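Local coordinates for protein putative poly(3-hydroxybutyrate) depolymerase LpqC (Bordetella parapertussis 12822, PDB 3D0K) that is a putative poly(3-hydroxybutyrate) depolymerase of the alpha/beta-hydrolase type, probably cleaving ester bonds with a serine nucleophile, at residues A[22-27]-A[69-74]; A[174-179]-A[185-190]; A[168-173]-A[282-287]. All coordinates share one frame; numbering follows the deposited sequence.

Contact 1: residues A[22-27]-A[69-74]; sequences AGRNAI and DYRDFW. With SO4 (sulfate ion), chain H; SO4 (sulfate ion), chain G; FMT (formic acid), chain K.
R71 of helix 67-73 reaches across to edge strand 23-29, and its guanidinium is the tightly packed part of the contact. CD of R24 lies over one face of that group, displaced from its centre, 3.4 Å from R71 NE. At the edge of the same plane, R71 NH2 gives N25 O a weak, bent bond of 3.1 Å (128°), while R71 NH1 donates to a water 2.8 Å away. Bends at chi2 and chi3 (-84° and -46°) turn the R71 guanidinium so that NE faces its neighbour D72, with a 2.8 Å salt bridge to OD1 that helps fix the plane.

The R24 end is looser and lies toward solvent. A long salt bridge, NE 3.8 Å from D72 OD1, rests on charge alone: the oxygen sits over the guanidinium face, and no N-H points at it. D72 OD1 serves both arginines and probably offsets their repulsion, in a salt-bridge network joining the outermost strand of the sheet to the helix beside it.

The axes of 69-73 and 23-27 run nearly antiparallel, 10.2 Å apart. R71 NH2 also bonds T44 O of the adjoining strand 40-46, while W74 packs on strand 56-60 and helix 273-286.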
# COMPACT_ATOMS: atom_id res chain seq x y z
N ALA A 22 -11.45 21.50 -4.60
CA ALA A 22 -12.18 20.28 -4.21
C ALA A 22 -12.68 19.49 -5.39
O ALA A 22 -12.90 20.05 -6.46
CB ALA A 22 -13.34 20.61 -3.24
N GLY A 23 -12.79 18.17 -5.19
CA GLY A 23 -13.44 17.25 -6.13
C GLY A 23 -12.52 16.11 -6.55
O GLY A 23 -11.44 15.94 -5.97
N ARG A 24 -12.94 15.34 -7.55
CA ARG A 24 -12.12 14.22 -8.05
C ARG A 24 -11.23 14.74 -9.14
O ARG A 24 -11.59 15.71 -9.87
CB ARG A 24 -13.01 13.13 -8.64
CG ARG A 24 -14.06 12.71 -7.71
CD ARG A 24 -14.41 11.32 -7.96
NE ARG A 24 -15.29 11.19 -9.09
CZ ARG A 24 -16.59 11.01 -8.94
NH1 ARG A 24 -17.11 10.99 -7.70
NH2 ARG A 24 -17.38 10.87 -10.02
N ASN A 25 -10.07 14.13 -9.28
CA ASN A 25 -9.21 14.46 -10.41
C ASN A 25 -8.42 13.25 -10.85
O ASN A 25 -8.30 12.26 -10.09
CB ASN A 25 -8.27 15.61 -10.03
CG ASN A 25 -7.89 16.48 -11.23
OD1 ASN A 25 -7.99 16.04 -12.39
ND2 ASN A 25 -7.41 17.70 -10.97
N ALA A 26 -7.92 13.29 -12.08
CA ALA A 26 -6.96 12.29 -12.57
C ALA A 26 -5.76 13.06 -13.12
O ALA A 26 -5.86 13.71 -14.18
CB ALA A 26 -7.59 11.41 -13.64
N ILE A 27 -4.64 13.03 -12.40
CA ILE A 27 -3.50 13.92 -12.67
C ILE A 27 -2.40 13.07 -13.32
O ILE A 27 -1.84 12.20 -12.64
CB ILE A 27 -2.99 14.54 -11.38
CG1 ILE A 27 -4.13 15.25 -10.61
CG2 ILE A 27 -1.79 15.46 -11.65
CD1 ILE A 27 -3.73 15.74 -9.22
N ASP A 69 -11.58 3.80 -9.05
CA ASP A 69 -12.50 3.11 -8.16
C ASP A 69 -12.05 3.17 -6.71
O ASP A 69 -12.84 3.50 -5.83
CB ASP A 69 -12.58 1.63 -8.54
CG ASP A 69 -13.48 1.36 -9.75
OD1 ASP A 69 -14.20 2.29 -10.23
OD2 ASP A 69 -13.45 0.19 -10.20
N TYR A 70 -10.78 2.84 -6.45
CA TYR A 70 -10.26 2.90 -5.07
C TYR A 70 -10.35 4.31 -4.45
O TYR A 70 -10.70 4.48 -3.27
CB TYR A 70 -8.85 2.37 -5.02
CG TYR A 70 -8.88 0.90 -4.80
CD1 TYR A 70 -8.92 0.38 -3.52
CD2 TYR A 70 -8.99 0.01 -5.88
CE1 TYR A 70 -8.96 -1.01 -3.29
CE2 TYR A 70 -9.08 -1.39 -5.68
CZ TYR A 70 -9.05 -1.88 -4.36
OH TYR A 70 -9.10 -3.24 -4.09
N ARG A 71 -10.07 5.31 -5.27
CA ARG A 71 -10.19 6.70 -4.83
C ARG A 71 -11.67 6.96 -4.42
O ARG A 71 -11.94 7.57 -3.40
CB ARG A 71 -9.72 7.62 -5.96
CG ARG A 71 -9.96 9.15 -5.72
CD ARG A 71 -11.38 9.67 -6.11
NE ARG A 71 -11.85 9.20 -7.42
CZ ARG A 71 -11.36 9.57 -8.59
NH1 ARG A 71 -11.88 9.06 -9.68
NH2 ARG A 71 -10.38 10.49 -8.69
N ASP A 72 -12.60 6.45 -5.21
CA ASP A 72 -14.06 6.62 -4.93
C ASP A 72 -14.45 5.96 -3.61
O ASP A 72 -15.31 6.49 -2.86
CB ASP A 72 -14.91 6.01 -6.05
CG ASP A 72 -14.93 6.87 -7.34
OD1 ASP A 72 -14.39 7.98 -7.37
OD2 ASP A 72 -15.50 6.39 -8.34
N PHE A 73 -13.87 4.79 -3.32
CA PHE A 73 -14.21 4.08 -2.06
C PHE A 73 -13.92 4.92 -0.83
O PHE A 73 -14.59 4.76 0.19
CB PHE A 73 -13.37 2.80 -1.89
CG PHE A 73 -13.56 1.79 -2.96
CD1 PHE A 73 -14.70 1.77 -3.75
CD2 PHE A 73 -12.55 0.83 -3.18
CE1 PHE A 73 -14.87 0.79 -4.78
CE2 PHE A 73 -12.70 -0.17 -4.18
CZ PHE A 73 -13.86 -0.17 -5.00
N TRP A 74 -12.91 5.80 -0.92
CA TRP A 74 -12.48 6.64 0.20
C TRP A 74 -13.18 8.01 0.32
O TRP A 74 -12.92 8.75 1.27
CB TRP A 74 -10.97 6.85 0.16
CG TRP A 74 -10.22 5.62 0.65
CD1 TRP A 74 -9.97 4.44 -0.06
CD2 TRP A 74 -9.71 5.43 1.95
NE1 TRP A 74 -9.27 3.54 0.75
CE2 TRP A 74 -9.11 4.13 1.99
CE3 TRP A 74 -9.65 6.26 3.10
CZ2 TRP A 74 -8.48 3.64 3.14
CZ3 TRP A 74 -9.02 5.76 4.25
CH2 TRP A 74 -8.45 4.45 4.25
S SO4 H . -12.64 24.61 -2.93
O1 SO4 H . -13.66 25.03 -1.95
O2 SO4 H . -11.83 23.56 -2.30
O3 SO4 H . -13.17 24.18 -4.24
O4 SO4 H . -11.79 25.77 -3.22
S SO4 G . -9.17 -6.33 -5.87
O1 SO4 G . -9.73 -6.59 -4.56
O2 SO4 G . -8.27 -7.41 -6.23
O3 SO4 G . -10.23 -6.21 -6.85
O4 SO4 G . -8.45 -5.05 -5.80
C FMT K . -10.25 3.10 -13.08
O1 FMT K . -11.02 2.58 -12.19
O2 FMT K . -9.05 3.59 -12.92
O HOH W 1 -10.23 9.88 -11.73

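Contact 2: residues A[174-179]-A[185-190]; sequences PGWYTL and RFPEGL. With SO4 (sulfate ion), chain E.
T178, E188 and W176 carry most of this contact, which pairs two pieces of the long irregular loop between strand 168-172 and helix 197-205 of an alpha/beta-hydrolase fold. Neither piece is a regular strand, yet consecutive carbonyls of P187 and E188 receive bonds from T178 and L179.

T178 is the most deeply involved. Its OG1, beside the backbone N at chi1 -70°, donates to P187 O over 2.7 Å, from a position tilted slightly out of the carbonyl plane. The same hydroxyl oxygen is hydrogen-bonded to R156 of helix 149-160, so it is gripped from the loop and from the helix. The methyl CG2, anti to the backbone N, lies against G189 O (3.4 Å) and L190 CD2 (3.7 Å), and CE1 of F186 comes up to OG1.

E188 contributes mainly its backbone and CB. Its extended side chain, with CG anti to the backbone N (chi1 -176°), leads off to a salt bridge with R232. W176 meets the backbone end of this residue: CZ3 of its six-membered ring lies 3.8 Å from E188 CA, while CZ2 meets P187 CG at the indole edge, also at 3.8 Å. A cis peptide bond precedes P187, whose ring lies over the face of F186, CB above the centre.

The backbone-to-backbone bond is nearly straight: L179 N donates to E188 O over 2.8 Å at 170°, approaching from above the carbonyl plane.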
# COMPACT_ATOMS: atom_id res chain seq x y z
N PRO A 174 -3.39 -8.91 1.21
CA PRO A 174 -2.45 -9.24 0.13
C PRO A 174 -2.63 -10.69 -0.34
O PRO A 174 -2.86 -11.57 0.50
CB PRO A 174 -1.06 -9.12 0.81
CG PRO A 174 -1.30 -8.12 1.95
CD PRO A 174 -2.69 -8.48 2.45
N GLY A 175 -2.46 -10.94 -1.66
CA GLY A 175 -2.59 -12.31 -2.20
C GLY A 175 -1.46 -13.23 -1.70
O GLY A 175 -1.69 -14.41 -1.50
N TRP A 176 -0.26 -12.69 -1.49
CA TRP A 176 0.85 -13.46 -0.91
C TRP A 176 1.94 -12.45 -0.49
O TRP A 176 1.81 -11.27 -0.76
CB TRP A 176 1.41 -14.51 -1.91
CG TRP A 176 2.30 -13.96 -2.95
CD1 TRP A 176 1.95 -13.08 -3.95
CD2 TRP A 176 3.69 -14.26 -3.14
NE1 TRP A 176 3.06 -12.80 -4.72
CE2 TRP A 176 4.12 -13.53 -4.28
CE3 TRP A 176 4.60 -15.11 -2.49
CZ2 TRP A 176 5.45 -13.58 -4.75
CZ3 TRP A 176 5.95 -15.17 -2.99
CH2 TRP A 176 6.34 -14.41 -4.10
N TYR A 177 3.00 -12.93 0.15
CA TYR A 177 3.89 -12.03 0.86
C TYR A 177 5.34 -12.33 0.54
O TYR A 177 5.77 -13.49 0.38
CB TYR A 177 3.70 -12.20 2.38
CG TYR A 177 2.35 -11.82 2.91
CD1 TYR A 177 2.14 -10.53 3.48
CD2 TYR A 177 1.25 -12.70 2.81
CE1 TYR A 177 0.90 -10.16 3.96
CE2 TYR A 177 -0.01 -12.32 3.28
CZ TYR A 177 -0.15 -11.05 3.86
OH TYR A 177 -1.38 -10.68 4.32
N THR A 178 6.12 -11.27 0.57
CA THR A 178 7.59 -11.40 0.64
C THR A 178 7.89 -11.68 2.12
O THR A 178 7.62 -10.84 3.01
CB THR A 178 8.23 -10.03 0.31
OG1 THR A 178 8.05 -9.75 -1.11
CG2 THR A 178 9.75 -10.09 0.56
N LEU A 179 8.49 -12.83 2.39
CA LEU A 179 8.75 -13.20 3.78
C LEU A 179 9.98 -12.47 4.32
O LEU A 179 10.88 -12.20 3.56
CB LEU A 179 8.99 -14.71 3.85
CG LEU A 179 7.83 -15.52 3.31
CD1 LEU A 179 8.22 -17.02 3.24
CD2 LEU A 179 6.62 -15.28 4.20
N ARG A 185 15.05 -15.52 -2.70
CA ARG A 185 15.20 -14.36 -3.56
C ARG A 185 13.86 -13.62 -3.60
O ARG A 185 12.79 -14.23 -3.59
CB ARG A 185 15.56 -14.79 -4.98
CG ARG A 185 15.86 -13.63 -5.98
CD ARG A 185 16.54 -14.20 -7.24
NE ARG A 185 17.89 -14.66 -6.86
CZ ARG A 185 18.98 -13.88 -6.95
NH1 ARG A 185 18.86 -12.64 -7.44
NH2 ARG A 185 20.18 -14.34 -6.58
N PHE A 186 13.95 -12.32 -3.63
CA PHE A 186 12.79 -11.49 -3.90
C PHE A 186 12.09 -11.93 -5.20
O PHE A 186 12.77 -12.24 -6.19
CB PHE A 186 13.24 -10.04 -3.92
CG PHE A 186 12.14 -9.05 -4.00
CD1 PHE A 186 11.56 -8.56 -2.84
CD2 PHE A 186 11.68 -8.59 -5.25
CE1 PHE A 186 10.50 -7.61 -2.88
CE2 PHE A 186 10.61 -7.65 -5.32
CZ PHE A 186 10.04 -7.14 -4.13
N PRO A 187 10.74 -11.95 -5.24
CA PRO A 187 9.84 -11.44 -4.19
C PRO A 187 9.46 -12.47 -3.08
O PRO A 187 8.67 -12.12 -2.20
CB PRO A 187 8.63 -11.00 -4.98
CG PRO A 187 8.56 -12.01 -6.15
CD PRO A 187 9.98 -12.47 -6.40
N GLU A 188 10.00 -13.69 -3.11
CA GLU A 188 9.62 -14.65 -2.07
C GLU A 188 10.23 -14.26 -0.70
O GLU A 188 9.56 -14.40 0.36
CB GLU A 188 9.94 -16.13 -2.43
CG GLU A 188 9.41 -17.05 -1.29
CD GLU A 188 9.70 -18.54 -1.48
OE1 GLU A 188 9.04 -19.36 -0.79
OE2 GLU A 188 10.59 -18.89 -2.29
N GLY A 189 11.45 -13.72 -0.76
CA GLY A 189 12.20 -13.26 0.43
C GLY A 189 12.90 -11.96 0.09
O GLY A 189 12.55 -11.32 -0.89
N LEU A 190 13.92 -11.59 0.88
CA LEU A 190 14.60 -10.32 0.71
C LEU A 190 15.96 -10.42 -0.00
O LEU A 190 16.67 -9.41 -0.09
CB LEU A 190 14.79 -9.65 2.08
CG LEU A 190 13.50 -9.45 2.90
CD1 LEU A 190 13.86 -9.05 4.36
CD2 LEU A 190 12.56 -8.40 2.25
S SO4 E . -3.85 -10.54 -5.19
O1 SO4 E . -3.08 -9.79 -4.20
O2 SO4 E . -2.87 -11.25 -6.03
O3 SO4 E . -4.75 -11.53 -4.65
O4 SO4 E . -4.52 -9.69 -6.15

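Contact 3: residues A[168-173]-A[282-287]; sequences AVTAAN and SLWFDG
W284 makes the whole of this contact from the helix side, bringing the NE1-CE2-CZ2 part of its indole up to A168 and T170 of strand 168-172. The last turns of helix 273-286 lead into it. S282 bonds through OG to R288 O just past the helix, and L283 packs instead on M289 and on L211 of the neighbouring strand 209-213.

At W284 the side chain is directed at the strand, with CG beside the backbone N (chi1 -83°). CZ2 comes to 3.2 Å from T170 OG1 and 3.7 Å from T170 CB, the threonine and the indole running past one another head to tail. The methyl of A168 sits by the five-membered ring, its CB 3.8 Å from NE1. In the ring plane, NE1 donates to a water at 3.0 Å. That water in turn donates to V169 O over 3.1 Å and lies 3.0 Å from T170 OG1, bridging indole and strand through three polar atoms.

The axes of 282-286 and 168-172 run nearly antiparallel, 10.9 Å apart; helix 273-286 covers one face of the central sheet in what is consistent with an alpha/beta-hydrolase fold. The strand lies between 142-147 and 209-213, and Y143 and F145 of the former also touch the indole.

F285 follows, one face of its ring against CB of W284 and the ring meeting Y143. Over residues 282-286 the helix widens to a pi-type turn. D286 forms a salt bridge with R80, and at G287 the chain leaves the helix with positive phi (67°).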
# COMPACT_ATOMS: atom_id res chain seq x y z
N ALA A 168 1.27 5.94 9.32
CA ALA A 168 0.56 4.67 9.54
C ALA A 168 0.49 3.96 8.22
O ALA A 168 0.40 4.60 7.16
CB ALA A 168 -0.88 4.92 10.06
N VAL A 169 0.52 2.61 8.26
CA VAL A 169 0.57 1.78 7.07
C VAL A 169 -0.25 0.50 7.35
O VAL A 169 -0.09 -0.15 8.39
CB VAL A 169 2.02 1.35 6.68
CG1 VAL A 169 2.00 0.42 5.42
CG2 VAL A 169 2.91 2.63 6.43
N THR A 170 -1.14 0.21 6.43
CA THR A 170 -1.98 -0.98 6.46
C THR A 170 -1.95 -1.72 5.12
O THR A 170 -2.23 -1.14 4.06
CB THR A 170 -3.40 -0.59 6.78
OG1 THR A 170 -3.44 -0.06 8.10
CG2 THR A 170 -4.34 -1.84 6.69
N ALA A 171 -1.66 -3.03 5.18
CA ALA A 171 -1.74 -3.84 4.00
C ALA A 171 -2.92 -4.78 4.18
O ALA A 171 -3.00 -5.51 5.16
CB ALA A 171 -0.44 -4.65 3.80
N ALA A 172 -3.88 -4.71 3.27
CA ALA A 172 -5.13 -5.39 3.48
C ALA A 172 -5.28 -6.56 2.48
O ALA A 172 -5.15 -6.36 1.27
CB ALA A 172 -6.29 -4.38 3.33
N ASN A 173 -5.59 -7.76 2.96
CA ASN A 173 -5.76 -8.93 2.04
C ASN A 173 -4.70 -9.06 0.92
O ASN A 173 -5.08 -9.27 -0.22
CB ASN A 173 -7.18 -8.99 1.38
CG ASN A 173 -8.31 -9.12 2.41
OD1 ASN A 173 -8.08 -9.63 3.51
ND2 ASN A 173 -9.51 -8.57 2.08
N SER A 282 -12.24 3.51 9.35
CA SER A 282 -12.83 3.46 10.68
C SER A 282 -11.75 3.25 11.76
O SER A 282 -11.77 3.89 12.80
CB SER A 282 -13.89 2.34 10.78
OG SER A 282 -14.49 2.33 12.08
N LEU A 283 -10.82 2.34 11.51
CA LEU A 283 -9.81 2.03 12.49
C LEU A 283 -8.87 3.23 12.69
O LEU A 283 -8.53 3.57 13.83
CB LEU A 283 -9.01 0.79 12.03
CG LEU A 283 -9.71 -0.53 12.21
CD1 LEU A 283 -8.98 -1.57 11.32
CD2 LEU A 283 -9.82 -0.92 13.74
N TRP A 284 -8.52 3.91 11.59
CA TRP A 284 -7.58 5.02 11.61
C TRP A 284 -8.21 6.30 12.11
O TRP A 284 -7.59 7.08 12.84
CB TRP A 284 -7.07 5.29 10.19
CG TRP A 284 -5.95 4.41 9.75
CD1 TRP A 284 -5.14 3.63 10.54
CD2 TRP A 284 -5.48 4.28 8.41
NE1 TRP A 284 -4.19 2.99 9.75
CE2 TRP A 284 -4.37 3.38 8.44
CE3 TRP A 284 -5.87 4.84 7.17
CZ2 TRP A 284 -3.63 3.07 7.29
CZ3 TRP A 284 -5.16 4.46 6.01
CH2 TRP A 284 -4.04 3.61 6.08
N PHE A 285 -9.41 6.58 11.66
CA PHE A 285 -9.97 7.89 11.94
C PHE A 285 -11.12 7.94 12.91
O PHE A 285 -11.35 8.97 13.51
CB PHE A 285 -10.30 8.62 10.65
CG PHE A 285 -9.11 8.74 9.76
CD1 PHE A 285 -8.00 9.52 10.14
CD2 PHE A 285 -9.04 8.01 8.59
CE1 PHE A 285 -6.88 9.60 9.34
CE2 PHE A 285 -7.90 8.08 7.75
CZ PHE A 285 -6.81 8.88 8.12
N ASP A 286 -11.83 6.82 13.08
CA ASP A 286 -12.79 6.70 14.20
C ASP A 286 -12.23 5.95 15.41
O ASP A 286 -12.90 5.88 16.45
CB ASP A 286 -14.06 5.99 13.74
CG ASP A 286 -14.87 6.81 12.79
OD1 ASP A 286 -14.60 8.02 12.69
OD2 ASP A 286 -15.82 6.27 12.17
N GLY A 287 -11.06 5.35 15.26
CA GLY A 287 -10.41 4.62 16.33
C GLY A 287 -11.15 3.35 16.74
O GLY A 287 -11.10 2.96 17.90
O HOH W 2 -2.01 1.05 10.53

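In the fold
From the N terminus, contact 1 closes first, bringing helix 67-73 back beside edge strand 23-29 after the chain has laid down strands 40-46 and 56-60. Contact 3 opens much later, at strand 168-172, and closes only with the end of helix 273-286. Within that long span lies contact 2, a short closure of the loop that directly follows the strand; residues 173 and 174 join the two without further touch. Contacts 1 and 3 both reach the central sheet and meet where W74 CH2 packs 3.7 Å from W284 CZ3, which brings segment 69-74 against helix 273-286. Contact 2 lies apart, its centre about 30 Å from that of contact 1, across the chain's centre.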